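Local coordinates for uncharacterized protein (Bordetella bronchiseptica RB50, PDB 3BE3) that is of unknown function but belongs to the DUF1653 family of the SH3 clan and folds as a small antiparallel beta protein, at residues L55-W58 against N59-V62. Residues are numbered along the deposited sequence; the frame is centred on the assembly and turned at random.
Sequences LRIW and NETV
Leu55 and Asn59 are joined by the i to i+4 hydrogen bond of a single helical turn, which links strand 50-54 to strand 61-64 in this SH3-clan fold. Asn59 N donates to Leu55 O at 2.9 Å, with an N-H...O angle of 151°. The Leu55 side chain touches the Asn59 amide, CD1 lying 3.5 Å from ND2. Arg56 NH1 forms a salt bridge with Glu34. The Arg56 carbonyl O lies close to Glu60 CG, 3.0 Å away. Ile57 O accepts from Glu60 N at 3.0 Å, a donor well above the carbonyl plane. The Glu60 chain, extended beyond CG, runs alongside Ile57 and brings both OE1 and OE2 to 3.8 Å from Ile57 CD1. Arg71 of strand 67-76 binds both Ile57 O and Glu60 OE1. The Trp58 indole stacks on Phe72 and meets Tyr13 and Tyr39 edge-to-face. With chi1 at 175°, the indole swings to the carbonyl side of Trp58, where CD1 comes 3.9 Å from Asn59 OD1. The Asn59 amide stands nearly perpendicular to the indole, at 82°. One water bridges them at the ring edge: it donates to Asn59 OD1 at 2.8 Å and weakly accepts from Trp58 NE1.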
ATOM      1  N   LEU B  55      -7.343  -0.658  -7.905  1.00 12.53           N
ATOM      2  CA  LEU B  55      -8.632  -1.193  -7.499  1.00 12.93           C
ATOM      3  C   LEU B  55      -9.447  -1.680  -8.699  1.00 14.40           C
ATOM      4  O   LEU B  55     -10.070  -2.743  -8.656  1.00 13.99           O
ATOM      5  CB  LEU B  55      -9.414  -0.118  -6.739  1.00 13.49           C
ATOM      6  CG  LEU B  55     -10.832  -0.463  -6.277  1.00 13.41           C
ATOM      7  CD1 LEU B  55     -10.782  -1.577  -5.259  1.00 13.11           C
ATOM      8  CD2 LEU B  55     -11.472   0.745  -5.666  1.00 10.17           C
ATOM      9  N   ARG B  56      -9.441  -0.901  -9.776  1.00 15.22           N
ATOM     10  CA  ARG B  56     -10.209  -1.272 -10.956  1.00 17.36           C
ATOM     11  C   ARG B  56      -9.699  -2.544 -11.636  1.00 17.56           C
ATOM     12  O   ARG B  56     -10.469  -3.241 -12.288  1.00 18.11           O
ATOM     13  CB  ARG B  56     -10.266  -0.103 -11.949  1.00 17.80           C
ATOM     14  CG  ARG B  56      -8.936   0.362 -12.490  1.00 19.82           C
ATOM     15  CD  ARG B  56      -9.167   1.499 -13.483  1.00 21.97           C
ATOM     16  NE  ARG B  56      -7.962   1.823 -14.244  1.00 23.19           N
ATOM     17  CZ  ARG B  56      -7.047   2.716 -13.874  1.00 22.79           C
ATOM     18  NH1 ARG B  56      -7.192   3.396 -12.738  1.00 23.81           N
ATOM     19  NH2 ARG B  56      -5.983   2.921 -14.642  1.00 18.17           N
ATOM     20  N   ILE B  57      -8.415  -2.853 -11.478  1.00 16.43           N
ATOM     21  CA  ILE B  57      -7.872  -4.078 -12.062  1.00 17.59           C
ATOM     22  C   ILE B  57      -8.207  -5.237 -11.114  1.00 17.34           C
ATOM     23  O   ILE B  57      -8.587  -6.326 -11.546  1.00 18.00           O
ATOM     24  CB  ILE B  57      -6.335  -4.006 -12.246  1.00 19.04           C
ATOM     25  CG1 ILE B  57      -5.966  -2.847 -13.181  1.00 20.30           C
ATOM     26  CG2 ILE B  57      -5.824  -5.326 -12.798  1.00 18.56           C
ATOM     27  CD1 ILE B  57      -6.571  -2.935 -14.567  1.00 24.73           C
ATOM     28  N   TRP B  58      -8.061  -4.986  -9.814  1.00 16.87           N
ATOM     29  CA  TRP B  58      -8.365  -5.974  -8.772  1.00 16.03           C
ATOM     30  C   TRP B  58      -9.810  -6.443  -8.927  1.00 15.98           C
ATOM     31  O   TRP B  58     -10.105  -7.631  -8.777  1.00 16.72           O
ATOM     32  CB  TRP B  58      -8.162  -5.340  -7.383  1.00 14.20           C
ATOM     33  CG  TRP B  58      -8.554  -6.181  -6.173  1.00 13.17           C
ATOM     34  CD1 TRP B  58      -9.812  -6.415  -5.712  1.00 16.14           C
ATOM     35  CD2 TRP B  58      -7.664  -6.829  -5.240  1.00 14.10           C
ATOM     36  NE1 TRP B  58      -9.766  -7.152  -4.547  1.00 15.48           N
ATOM     37  CE2 TRP B  58      -8.459  -7.412  -4.236  1.00 15.71           C
ATOM     38  CE3 TRP B  58      -6.276  -6.951  -5.150  1.00 14.49           C
ATOM     39  CZ2 TRP B  58      -7.905  -8.128  -3.166  1.00 14.23           C
ATOM     40  CZ3 TRP B  58      -5.732  -7.663  -4.081  1.00 15.49           C
ATOM     41  CH2 TRP B  58      -6.542  -8.229  -3.107  1.00 15.11           C
ATOM     42  N   ASN B  59     -10.693  -5.494  -9.232  1.00 17.48           N
ATOM     43  CA  ASN B  59     -12.119  -5.763  -9.404  1.00 21.05           C
ATOM     44  C   ASN B  59     -12.527  -6.361 -10.750  1.00 22.99           C
ATOM     45  O   ASN B  59     -13.701  -6.673 -10.954  1.00 22.91           O
ATOM     46  CB  ASN B  59     -12.926  -4.481  -9.177  1.00 22.31           C
ATOM     47  CG  ASN B  59     -13.169  -4.201  -7.717  1.00 24.32           C
ATOM     48  OD1 ASN B  59     -13.298  -5.128  -6.922  1.00 26.23           O
ATOM     49  ND2 ASN B  59     -13.258  -2.927  -7.355  1.00 24.04           N
ATOM     50  N   GLU B  60     -11.587  -6.524 -11.670  1.00 25.46           N
ATOM     51  CA  GLU B  60     -11.939  -7.081 -12.968  1.00 28.76           C
ATOM     52  C   GLU B  60     -12.297  -8.555 -12.902  1.00 30.12           C
ATOM     53  O   GLU B  60     -11.859  -9.287 -12.014  1.00 28.83           O
ATOM     54  CB  GLU B  60     -10.795  -6.897 -13.971  1.00 27.90           C
ATOM     55  CG  GLU B  60     -10.526  -5.459 -14.357  1.00 31.13           C
ATOM     56  CD  GLU B  60      -9.456  -5.340 -15.422  1.00 32.27           C
ATOM     57  OE1 GLU B  60      -8.476  -6.106 -15.364  1.00 34.99           O
ATOM     58  OE2 GLU B  60      -9.586  -4.474 -16.311  1.00 33.99           O
ATOM     59  N   THR B  61     -13.114  -8.980 -13.857  1.00 32.17           N
ATOM     60  CA  THR B  61     -13.518 -10.371 -13.956  1.00 34.36           C
ATOM     61  C   THR B  61     -12.588 -11.005 -14.982  1.00 35.48           C
ATOM     62  O   THR B  61     -12.111 -10.333 -15.894  1.00 34.36           O
ATOM     63  CB  THR B  61     -14.991 -10.503 -14.420  1.00 36.33           C
ATOM     64  OG1 THR B  61     -15.859 -10.022 -13.385  1.00 36.90           O
ATOM     65  CG2 THR B  61     -15.339 -11.955 -14.731  1.00 36.83           C
ATOM     66  N   VAL B  62     -12.314 -12.291 -14.813  1.00 36.82           N
ATOM     67  CA  VAL B  62     -11.434 -13.010 -15.714  1.00 38.76           C
ATOM     68  C   VAL B  62     -12.062 -14.333 -16.129  1.00 40.68           C
ATOM     69  O   VAL B  62     -12.899 -14.885 -15.418  1.00 39.23           O
ATOM     70  CB  VAL B  62     -10.070 -13.287 -15.045  1.00 38.30           C
ATOM     71  CG1 VAL B  62      -9.343 -11.977 -14.790  1.00 38.35           C
ATOM     72  CG2 VAL B  62     -10.279 -14.028 -13.737  1.00 38.76           C
TER
HETATM   73  O   HOH W   1     -12.891  -6.707  -4.595  1.00 23.82           O